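Local coordinates for protein kojibiose phosphorylase (Gut metagenome, PDB 6W0P) that belongs to glycoside hydrolase family 65, whose members pair an N-terminal beta-sandwich domain with a helical barrel catalytic domain, at residues A[191-196]-A[219-224]; A[371-376]-A[441-446]; A[546-551]-A[611-616]. All blocks are in the same frame, centred on the assembly; numbering follows the deposited sequence.

Interaction 1. Residues A[191-196]-A[219-224]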
loop_
_atom_site.group_PDB
_atom_site.type_symbol
_atom_site.label_atom_id
_atom_site.label_comp_id
_atom_site.label_asym_id
_atom_site.label_seq_id
_atom_site.Cartn_x
_atom_site.Cartn_y
_atom_site.Cartn_z
ATOM N N GLU A 191 28.831 0.605 33.131
ATOM C CA GLU A 191 30.209 0.224 32.715
ATOM C C GLU A 191 30.994 -0.119 33.988
ATOM O O GLU A 191 30.695 0.487 35.012
ATOM C CB GLU A 191 30.856 1.342 31.898
ATOM C CG GLU A 191 30.025 1.749 30.695
ATOM C CD GLU A 191 28.988 2.822 30.986
ATOM O OE1 GLU A 191 29.134 3.514 31.995
ATOM O OE2 GLU A 191 28.043 2.975 30.194
ATOM N N PHE A 192 31.909 -1.088 33.956
ATOM C CA PHE A 192 32.585 -1.575 35.184
ATOM C C PHE A 192 33.928 -2.209 34.853
ATOM O O PHE A 192 34.077 -2.802 33.760
ATOM C CB PHE A 192 31.724 -2.614 35.908
ATOM C CG PHE A 192 31.263 -3.763 35.048
ATOM C CD1 PHE A 192 32.047 -4.897 34.893
ATOM C CD2 PHE A 192 30.039 -3.709 34.401
ATOM C CE1 PHE A 192 31.624 -5.947 34.092
ATOM C CE2 PHE A 192 29.613 -4.761 33.599
ATOM C CZ PHE A 192 30.410 -5.875 33.442
ATOM N N LYS A 193 34.864 -2.111 35.794
ATOM C CA LYS A 193 36.095 -2.935 35.797
ATOM C C LYS A 193 36.153 -3.652 37.145
ATOM O O LYS A 193 36.085 -2.982 38.171
ATOM C CB LYS A 193 37.340 -2.099 35.477
ATOM C CG LYS A 193 38.665 -2.847 35.593
ATOM C CD LYS A 193 39.681 -2.454 34.542
ATOM C CE LYS A 193 41.111 -2.743 34.944
ATOM N NZ LYS A 193 41.318 -4.152 35.356
ATOM N N ILE A 194 36.212 -4.978 37.110
ATOM C CA ILE A 194 36.329 -5.869 38.295
ATOM C C ILE A 194 37.513 -6.795 38.042
ATOM O O ILE A 194 37.382 -7.676 37.196
ATOM C CB ILE A 194 35.013 -6.639 38.511
ATOM C CG1 ILE A 194 33.823 -5.674 38.429
ATOM C CG2 ILE A 194 35.068 -7.434 39.811
ATOM C CD1 ILE A 194 32.566 -6.100 39.179
ATOM N N GLY A 195 38.624 -6.579 38.750
ATOM C CA GLY A 195 39.867 -7.353 38.567
ATOM C C GLY A 195 40.409 -7.162 37.159
ATOM O O GLY A 195 40.436 -6.017 36.689
ATOM N N ASN A 196 40.783 -8.246 36.481
ATOM C CA ASN A 196 41.385 -8.160 35.125
ATOM C C ASN A 196 40.280 -8.155 34.065
ATOM O O ASN A 196 40.616 -8.293 32.859
ATOM C CB ASN A 196 42.409 -9.270 34.892
ATOM C CG ASN A 196 43.693 -9.022 35.657
ATOM O OD1 ASN A 196 44.142 -9.876 36.423
ATOM N ND2 ASN A 196 44.279 -7.853 35.448
ATOM N N LEU A 219 47.343 -9.965 29.144
ATOM C CA LEU A 219 48.344 -8.893 29.341
ATOM C C LEU A 219 47.699 -7.769 30.152
ATOM O O LEU A 219 46.607 -7.270 29.751
ATOM C CB LEU A 219 48.837 -8.416 27.968
ATOM C CG LEU A 219 49.992 -7.408 27.987
ATOM C CD1 LEU A 219 51.274 -8.028 28.531
ATOM C CD2 LEU A 219 50.247 -6.847 26.598
ATOM N N LYS A 220 48.335 -7.403 31.268
ATOM C CA LYS A 220 47.982 -6.186 32.049
ATOM C C LYS A 220 47.994 -4.979 31.096
ATOM O O LYS A 220 48.993 -4.804 30.377
ATOM C CB LYS A 220 48.951 -5.971 33.220
ATOM C CG LYS A 220 48.592 -4.811 34.141
ATOM C CD LYS A 220 47.314 -5.021 34.940
ATOM C CE LYS A 220 46.806 -3.736 35.561
ATOM N NZ LYS A 220 45.683 -3.987 36.491
ATOM N N GLU A 221 46.912 -4.203 31.076
ATOM C CA GLU A 221 46.780 -2.953 30.291
ATOM C C GLU A 221 47.514 -1.809 31.017
ATOM O O GLU A 221 47.782 -1.934 32.220
ATOM C CB GLU A 221 45.298 -2.651 30.060
ATOM C CG GLU A 221 44.563 -2.087 31.273
ATOM C CD GLU A 221 44.296 -3.030 32.441
ATOM O OE1 GLU A 221 44.452 -4.257 32.288
ATOM O OE2 GLU A 221 43.935 -2.520 33.523
ATOM N N ASP A 222 47.837 -0.742 30.287
ATOM C CA ASP A 222 48.536 0.457 30.807
ATOM C C ASP A 222 47.467 1.369 31.401
ATOM O O ASP A 222 47.760 2.049 32.362
ATOM C CB ASP A 222 49.366 1.142 29.715
ATOM C CG ASP A 222 50.580 0.331 29.296
ATOM O OD1 ASP A 222 51.510 0.220 30.099
ATOM O OD2 ASP A 222 50.555 -0.238 28.183
ATOM N N SER A 223 46.253 1.342 30.855
ATOM C CA SER A 223 45.100 2.098 31.404
ATOM C C SER A 223 43.805 1.591 30.780
ATOM O O SER A 223 43.892 0.827 29.809
ATOM C CB SER A 223 45.262 3.588 31.185
ATOM O OG SER A 223 45.348 3.884 29.806
ATOM N N TYR A 224 42.667 2.039 31.314
ATOM C CA TYR A 224 41.305 1.672 30.854
ATOM C C TYR A 224 40.379 2.892 30.901
ATOM O O TYR A 224 40.679 3.839 31.629
ATOM C CB TYR A 224 40.780 0.516 31.702
ATOM C CG TYR A 224 40.460 0.818 33.146
ATOM C CD1 TYR A 224 41.426 0.729 34.142
ATOM C CD2 TYR A 224 39.165 1.134 33.534
ATOM C CE1 TYR A 224 41.113 0.960 35.474
ATOM C CE2 TYR A 224 38.835 1.370 34.860
ATOM C CZ TYR A 224 39.812 1.282 35.838
ATOM O OH TYR A 224 39.475 1.526 37.144
HETATM O O HOH W 1 43.437 -5.424 34.531
#

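Interaction 2. Residues A[371-376]-A[441-446]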
loop_
_atom_site.group_PDB
_atom_site.type_symbol
_atom_site.label_atom_id
_atom_site.label_comp_id
_atom_site.label_asym_id
_atom_site.label_seq_id
_atom_site.Cartn_x
_atom_site.Cartn_y
_atom_site.Cartn_z
ATOM N N LEU A 371 13.885 -25.775 15.622
ATOM C CA LEU A 371 13.245 -24.955 14.562
ATOM C C LEU A 371 11.720 -24.970 14.737
ATOM O O LEU A 371 11.125 -23.881 14.660
ATOM C CB LEU A 371 13.658 -25.456 13.178
ATOM C CG LEU A 371 15.039 -25.001 12.749
ATOM C CD1 LEU A 371 15.434 -25.622 11.422
ATOM C CD2 LEU A 371 15.091 -23.491 12.655
ATOM N N ILE A 372 11.103 -26.130 15.005
ATOM C CA ILE A 372 9.628 -26.211 15.239
ATOM C C ILE A 372 9.270 -25.604 16.608
ATOM O O ILE A 372 8.226 -24.944 16.690
ATOM C CB ILE A 372 9.141 -27.644 15.057
ATOM C CG1 ILE A 372 9.391 -28.114 13.626
ATOM C CG2 ILE A 372 7.683 -27.781 15.432
ATOM C CD1 ILE A 372 9.717 -29.594 13.519
ATOM N N MET A 373 10.118 -25.749 17.631
ATOM C CA MET A 373 9.827 -25.238 19.005
ATOM C C MET A 373 9.818 -23.711 18.959
ATOM O O MET A 373 9.014 -23.065 19.697
ATOM C CB MET A 373 10.864 -25.702 20.034
ATOM C CG MET A 373 10.745 -27.167 20.433
ATOM S SD MET A 373 9.102 -27.710 20.870
ATOM C CE MET A 373 8.737 -26.608 22.230
ATOM N N PHE A 374 10.641 -23.131 18.090
ATOM C CA PHE A 374 10.589 -21.668 17.887
ATOM C C PHE A 374 9.134 -21.291 17.608
ATOM O O PHE A 374 8.693 -20.260 18.148
ATOM C CB PHE A 374 11.507 -21.176 16.769
ATOM C CG PHE A 374 11.075 -19.827 16.260
ATOM C CD1 PHE A 374 11.226 -18.691 17.038
ATOM C CD2 PHE A 374 10.447 -19.706 15.035
ATOM C CE1 PHE A 374 10.815 -17.451 16.577
ATOM C CE2 PHE A 374 10.020 -18.469 14.581
ATOM C CZ PHE A 374 10.206 -17.343 15.353
ATOM N N ARG A 375 8.442 -22.070 16.769
ATOM C CA ARG A 375 7.037 -21.800 16.355
ATOM C C ARG A 375 6.080 -22.123 17.507
ATOM O O ARG A 375 5.107 -21.397 17.680
ATOM C CB ARG A 375 6.672 -22.589 15.095
ATOM C CG ARG A 375 7.517 -22.222 13.884
ATOM C CD ARG A 375 7.400 -20.762 13.453
ATOM N NE ARG A 375 7.925 -20.566 12.099
ATOM C CZ ARG A 375 7.865 -19.445 11.392
ATOM N NH1 ARG A 375 7.300 -18.361 11.888
ATOM N NH2 ARG A 375 8.379 -19.409 10.175
ATOM N N TYR A 376 6.316 -23.198 18.248
ATOM C CA TYR A 376 5.488 -23.522 19.432
ATOM C C TYR A 376 5.569 -22.334 20.389
ATOM O O TYR A 376 4.537 -21.910 20.918
ATOM C CB TYR A 376 5.897 -24.821 20.133
ATOM C CG TYR A 376 4.984 -25.087 21.298
ATOM C CD1 TYR A 376 3.720 -25.621 21.107
ATOM C CD2 TYR A 376 5.317 -24.637 22.566
ATOM C CE1 TYR A 376 2.837 -25.772 22.165
ATOM C CE2 TYR A 376 4.448 -24.781 23.636
ATOM C CZ TYR A 376 3.202 -25.344 23.436
ATOM O OH TYR A 376 2.368 -25.476 24.508
ATOM N N GLN A 441 2.662 -35.288 21.496
ATOM C CA GLN A 441 1.782 -35.199 22.697
ATOM C C GLN A 441 1.963 -33.834 23.373
ATOM O O GLN A 441 0.968 -33.149 23.587
ATOM C CB GLN A 441 2.095 -36.332 23.681
ATOM C CG GLN A 441 1.166 -36.387 24.895
ATOM C CD GLN A 441 -0.294 -36.543 24.527
ATOM O OE1 GLN A 441 -0.737 -37.585 24.036
ATOM N NE2 GLN A 441 -1.060 -35.491 24.764
ATOM N N ASN A 442 3.192 -33.448 23.699
ATOM C CA ASN A 442 3.458 -32.269 24.570
ATOM C C ASN A 442 3.275 -30.952 23.786
ATOM O O ASN A 442 2.963 -29.947 24.443
ATOM C CB ASN A 442 4.837 -32.369 25.230
ATOM C CG ASN A 442 4.980 -33.566 26.142
ATOM O OD1 ASN A 442 3.994 -34.226 26.449
ATOM N ND2 ASN A 442 6.188 -33.833 26.607
ATOM N N TYR A 443 3.425 -30.954 22.449
ATOM C CA TYR A 443 3.512 -29.719 21.616
ATOM C C TYR A 443 2.738 -29.835 20.294
ATOM O O TYR A 443 1.926 -28.956 19.994
ATOM C CB TYR A 443 4.978 -29.380 21.358
ATOM C CG TYR A 443 5.776 -29.205 22.620
ATOM C CD1 TYR A 443 5.501 -28.157 23.481
ATOM C CD2 TYR A 443 6.760 -30.111 22.985
ATOM C CE1 TYR A 443 6.200 -27.991 24.665
ATOM C CE2 TYR A 443 7.478 -29.951 24.160
ATOM C CZ TYR A 443 7.195 -28.888 25.001
ATOM O OH TYR A 443 7.894 -28.705 26.158
ATOM N N GLY A 444 3.008 -30.881 19.517
ATOM C CA GLY A 444 2.576 -31.018 18.111
ATOM C C GLY A 444 1.082 -30.868 17.937
ATOM O O GLY A 444 0.660 -30.028 17.143
ATOM N N ILE A 445 0.312 -31.662 18.664
ATOM C CA ILE A 445 -1.171 -31.705 18.559
ATOM C C ILE A 445 -1.707 -30.289 18.773
ATOM O O ILE A 445 -2.494 -29.839 17.949
ATOM C CB ILE A 445 -1.741 -32.724 19.558
ATOM C CG1 ILE A 445 -1.148 -34.113 19.315
ATOM C CG2 ILE A 445 -3.269 -32.731 19.520
ATOM C CD1 ILE A 445 -1.463 -35.123 20.403
ATOM N N GLU A 446 -1.258 -29.605 19.828
ATOM C CA GLU A 446 -1.716 -28.233 20.147
ATOM C C GLU A 446 -1.512 -27.320 18.924
ATOM O O GLU A 446 -2.488 -26.634 18.533
ATOM C CB GLU A 446 -0.998 -27.676 21.372
ATOM C CG GLU A 446 -1.646 -26.388 21.851
ATOM C CD GLU A 446 -0.909 -25.676 22.961
ATOM O OE1 GLU A 446 -0.063 -26.323 23.598
ATOM O OE2 GLU A 446 -1.171 -24.470 23.169
#

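Interaction 3. Residues A[546-551]-A[611-616]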
loop_
_atom_site.group_PDB
_atom_site.type_symbol
_atom_site.label_atom_id
_atom_site.label_comp_id
_atom_site.label_asym_id
_atom_site.label_seq_id
_atom_site.Cartn_x
_atom_site.Cartn_y
_atom_site.Cartn_z
ATOM N N PHE A 546 -2.885 -29.595 -12.315
ATOM C CA PHE A 546 -3.509 -28.666 -11.338
ATOM C C PHE A 546 -3.547 -27.278 -11.969
ATOM O O PHE A 546 -2.564 -26.895 -12.679
ATOM C CB PHE A 546 -2.751 -28.632 -10.018
ATOM C CG PHE A 546 -2.785 -29.936 -9.267
ATOM C CD1 PHE A 546 -3.823 -30.234 -8.393
ATOM C CD2 PHE A 546 -1.783 -30.872 -9.449
ATOM C CE1 PHE A 546 -3.844 -31.452 -7.721
ATOM C CE2 PHE A 546 -1.801 -32.070 -8.758
ATOM C CZ PHE A 546 -2.826 -32.358 -7.893
ATOM N N GLU A 547 -4.651 -26.559 -11.778
ATOM C CA GLU A 547 -4.729 -25.137 -12.203
ATOM C C GLU A 547 -4.293 -24.321 -10.992
ATOM O O GLU A 547 -4.817 -24.587 -9.937
ATOM C CB GLU A 547 -6.123 -24.747 -12.711
ATOM C CG GLU A 547 -6.141 -23.348 -13.332
ATOM C CD GLU A 547 -7.466 -22.881 -13.921
ATOM O OE1 GLU A 547 -8.517 -23.447 -13.552
ATOM O OE2 GLU A 547 -7.447 -21.925 -14.701
ATOM N N GLN A 548 -3.339 -23.402 -11.155
ATOM C CA GLN A 548 -2.664 -22.712 -10.030
ATOM C C GLN A 548 -3.700 -21.960 -9.201
ATOM O O GLN A 548 -3.570 -21.946 -7.963
ATOM C CB GLN A 548 -1.592 -21.741 -10.526
ATOM C CG GLN A 548 -0.745 -21.222 -9.394
ATOM C CD GLN A 548 0.359 -20.340 -9.901
ATOM O OE1 GLN A 548 1.261 -20.802 -10.601
ATOM N NE2 GLN A 548 0.297 -19.074 -9.523
ATOM N N ASN A 549 -4.652 -21.317 -9.874
ATOM C CA ASN A 549 -5.799 -20.650 -9.207
ATOM C C ASN A 549 -6.956 -20.568 -10.210
ATOM O O ASN A 549 -6.720 -20.817 -11.420
ATOM C CB ASN A 549 -5.398 -19.297 -8.605
ATOM C CG ASN A 549 -4.931 -18.294 -9.638
ATOM O OD1 ASN A 549 -3.750 -17.932 -9.651
ATOM N ND2 ASN A 549 -5.851 -17.813 -10.469
ATOM N N ASP A 550 -8.155 -20.250 -9.726
ATOM C CA ASP A 550 -9.354 -20.089 -10.583
ATOM C C ASP A 550 -9.027 -19.019 -11.622
ATOM O O ASP A 550 -8.606 -17.917 -11.202
ATOM C CB ASP A 550 -10.589 -19.689 -9.767
ATOM C CG ASP A 550 -11.941 -20.023 -10.404
ATOM O OD1 ASP A 550 -12.007 -20.928 -11.276
ATOM O OD2 ASP A 550 -12.960 -19.423 -9.954
ATOM N N GLY A 551 -9.182 -19.344 -12.904
ATOM C CA GLY A 551 -8.986 -18.406 -14.022
ATOM C C GLY A 551 -7.524 -18.300 -14.439
ATOM O O GLY A 551 -7.235 -17.472 -15.365
ATOM N N ASN A 611 5.787 -29.396 -17.411
ATOM C CA ASN A 611 5.800 -28.924 -18.817
ATOM C C ASN A 611 4.927 -27.673 -18.903
ATOM O O ASN A 611 5.259 -26.810 -19.693
ATOM C CB ASN A 611 5.300 -29.971 -19.815
ATOM C CG ASN A 611 6.329 -31.017 -20.199
ATOM O OD1 ASN A 611 7.502 -30.887 -19.882
ATOM N ND2 ASN A 611 5.884 -32.093 -20.832
ATOM N N TYR A 612 3.830 -27.588 -18.148
ATOM C CA TYR A 612 2.952 -26.390 -18.196
ATOM C C TYR A 612 3.586 -25.214 -17.418
ATOM O O TYR A 612 3.593 -24.110 -17.960
ATOM C CB TYR A 612 1.538 -26.686 -17.698
ATOM C CG TYR A 612 0.620 -25.514 -17.923
ATOM C CD1 TYR A 612 -0.064 -25.349 -19.113
ATOM C CD2 TYR A 612 0.517 -24.514 -16.964
ATOM C CE1 TYR A 612 -0.869 -24.239 -19.325
ATOM C CE2 TYR A 612 -0.300 -23.419 -17.147
ATOM C CZ TYR A 612 -1.007 -23.285 -18.325
ATOM O OH TYR A 612 -1.755 -22.163 -18.498
ATOM N N TYR A 613 4.113 -25.430 -16.209
ATOM C CA TYR A 613 4.489 -24.345 -15.261
ATOM C C TYR A 613 5.957 -23.916 -15.365
ATOM O O TYR A 613 6.185 -22.704 -15.216
ATOM C CB TYR A 613 4.085 -24.733 -13.844
ATOM C CG TYR A 613 2.593 -24.674 -13.637
ATOM C CD1 TYR A 613 1.903 -23.476 -13.697
ATOM C CD2 TYR A 613 1.863 -25.821 -13.400
ATOM C CE1 TYR A 613 0.529 -23.427 -13.526
ATOM C CE2 TYR A 613 0.496 -25.783 -13.209
ATOM C CZ TYR A 613 -0.177 -24.585 -13.287
ATOM O OH TYR A 613 -1.526 -24.585 -13.109
ATOM N N GLU A 614 6.910 -24.827 -15.582
ATOM C CA GLU A 614 8.344 -24.452 -15.688
ATOM C C GLU A 614 8.524 -23.337 -16.730
ATOM O O GLU A 614 9.166 -22.346 -16.416
ATOM C CB GLU A 614 9.228 -25.672 -15.979
ATOM C CG GLU A 614 10.724 -25.370 -16.019
ATOM C CD GLU A 614 11.235 -24.511 -17.172
ATOM O OE1 GLU A 614 10.915 -24.837 -18.312
ATOM O OE2 GLU A 614 11.938 -23.460 -16.898
ATOM N N PRO A 615 8.016 -23.425 -17.989
ATOM C CA PRO A 615 8.254 -22.361 -18.982
ATOM C C PRO A 615 7.497 -21.028 -18.776
ATOM O O PRO A 615 7.842 -20.038 -19.424
ATOM C CB PRO A 615 7.847 -22.985 -20.330
ATOM C CG PRO A 615 6.928 -24.145 -19.973
ATOM C CD PRO A 615 7.313 -24.585 -18.567
ATOM N N ARG A 616 6.515 -21.004 -17.866
ATOM C CA ARG A 616 5.852 -19.761 -17.400
ATOM C C ARG A 616 6.546 -19.177 -16.161
ATOM O O ARG A 616 6.082 -18.120 -15.690
ATOM C CB ARG A 616 4.385 -20.054 -17.094
ATOM C CG ARG A 616 3.614 -20.528 -18.315
ATOM C CD ARG A 616 2.142 -20.732 -18.051
ATOM N NE ARG A 616 1.385 -20.698 -19.294
ATOM C CZ ARG A 616 1.325 -21.706 -20.167
ATOM N NH1 ARG A 616 1.995 -22.828 -19.944
ATOM N NH2 ARG A 616 0.595 -21.587 -21.262
#

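Interaction 1. Residues A[191-196]-A[219-224]
One face of the Tyr224 ring carries the aliphatic chain of Lys193: CD of Lys193 stands 3.5 Å from the centroid of the Tyr224 ring, only 8° off the ring normal, a CH-pi contact over the face. CB of Lys193 lies near CE2 of Tyr224, and CE lies near CD1, which leads the chain across the ring. The lysine chain bends at chi2 and chi4, the second bend turning NZ off the ring toward Glu221. There NZ of Lys193 makes a salt bridge of 3.6 Å with OE2 of Glu221. A water accepts from NZ of Lys193 and from ND2 of Asn196, and donates to OE1 of Glu221 at 2.7 Å; its bond from Lys220 is weak. A lysine suits this place because its methylenes can lie on an aromatic ring while its ammonium reaches a carboxylate. The contact joins the end of edge strand 186-194 and the turn after it to edge strand 223-227 and the turn leading into it, in the N-terminal beta-sandwich domain of the family. Lys220 adds a long pair, NZ to OE2 of Glu221 at 3.7 Å, completing a salt-bridge network in which the Glu221 carboxylate, facing two ammonium groups, probably stays ionised.

Interaction 2. Residues A[371-376]-A[441-446]
Tyr443 is used twice, its edge directed at the face of Tyr376 and its own face taken by Met373, giving a run of side chains from Met373 through Tyr443 to Tyr376. CD1 of Tyr443 points at the middle of the Tyr376 ring and lies 3.5 Å from CE2 of Tyr376. The pair is T-shaped (edge-to-face), with centroids 4.8 Å apart and planes at 70°. On the Tyr443 face, CE of Met373 lies 3.7 Å from the centroid of the Tyr443 ring as a CH-pi contact. SD of Met373 is over the same face, 4.2 Å from that centroid, a Met-aromatic contact. Bends at chi2 and chi3 fold the methionine chain so that both sulfur and methyl reach the ring; a flexible thioether suits such a place. CB of Asn442 lies near the rim of the opposite face. These side chains join helix 365-376 to helix 437-458 in the catalytic domain, the (alpha/alpha)6 barrel of six helical hairpins expected for this family. The axes of the two short helical segments approach to 10.5 Å, with 67° between their directions, a separation that large side chains bridge. At the far end of Tyr376, its OH donates to OE1 of Glu446 at 2.7 Å, meeting the carboxylate on its syn side and 29° out of its plane. The extended chain of Glu446 brings the buried carboxylate to the ring's edge, and a tyrosine suits the position by offering both an aromatic face and a phenolic donor. OE2 of Glu446 has a long, weak ion pair with Lys517.

Interaction 3. Residues A[546-551]-A[611-616]
With CG beside its backbone N (chi1 -72°), Tyr613 turns its ring from helix 603-613 toward 546-551, where its hydroxyl meets the backbone around Phe546. Gln548 holds CG anti to its backbone N, and its extended chain carries OE1 along the ring, 4.0 Å from CE1 of Tyr613. The phenol OH of Tyr613 donates to the carbonyl O of Phe546 at 2.6 Å, with a C=O...donor angle of 133° and the donor tilted 23° from the carbonyl plane. This oxygen lies at the edge of the ring. N of Gln548 is 2.9 Å from the same OH of Tyr613. Tyrosine suits the place: its rigid ring is long enough to carry a hydroxyl from one backbone to the other, where it serves a buried carbonyl. One face of the Tyr613 ring is covered by CD2 of Tyr612, and Arg616 in turn lays its guanidinium over the Tyr612 ring. NE2 of Gln548 is hydrogen-bonded to OD2 of Asp477, and NH2 of Arg616 to OE1 of Gln463 of the second subunit. Val590 of helix 590-596 touches Phe546, Gln548 and Tyr613, so that helix packs against both segments of the contact, within the helical catalytic domain.

The three contacts come one after another along the chain. Interaction 1 belongs to the N-terminal domain, where at the surface it brings together edge strands of two antiparallel sheets and the turns beside them. Interactions 2 and 3 fall in the central catalytic domain, the former between helices 365-376 and 437-458, the latter between an irregular segment and helix 603-613. Centres of interactions 1 and 2 are about 46 Å apart, those of 2 and 3 about 34 Å, and those of 1 and 3 about 66 Å, on opposite sides of the chain's centre. None touches another, so they are separate local contacts within the two domains.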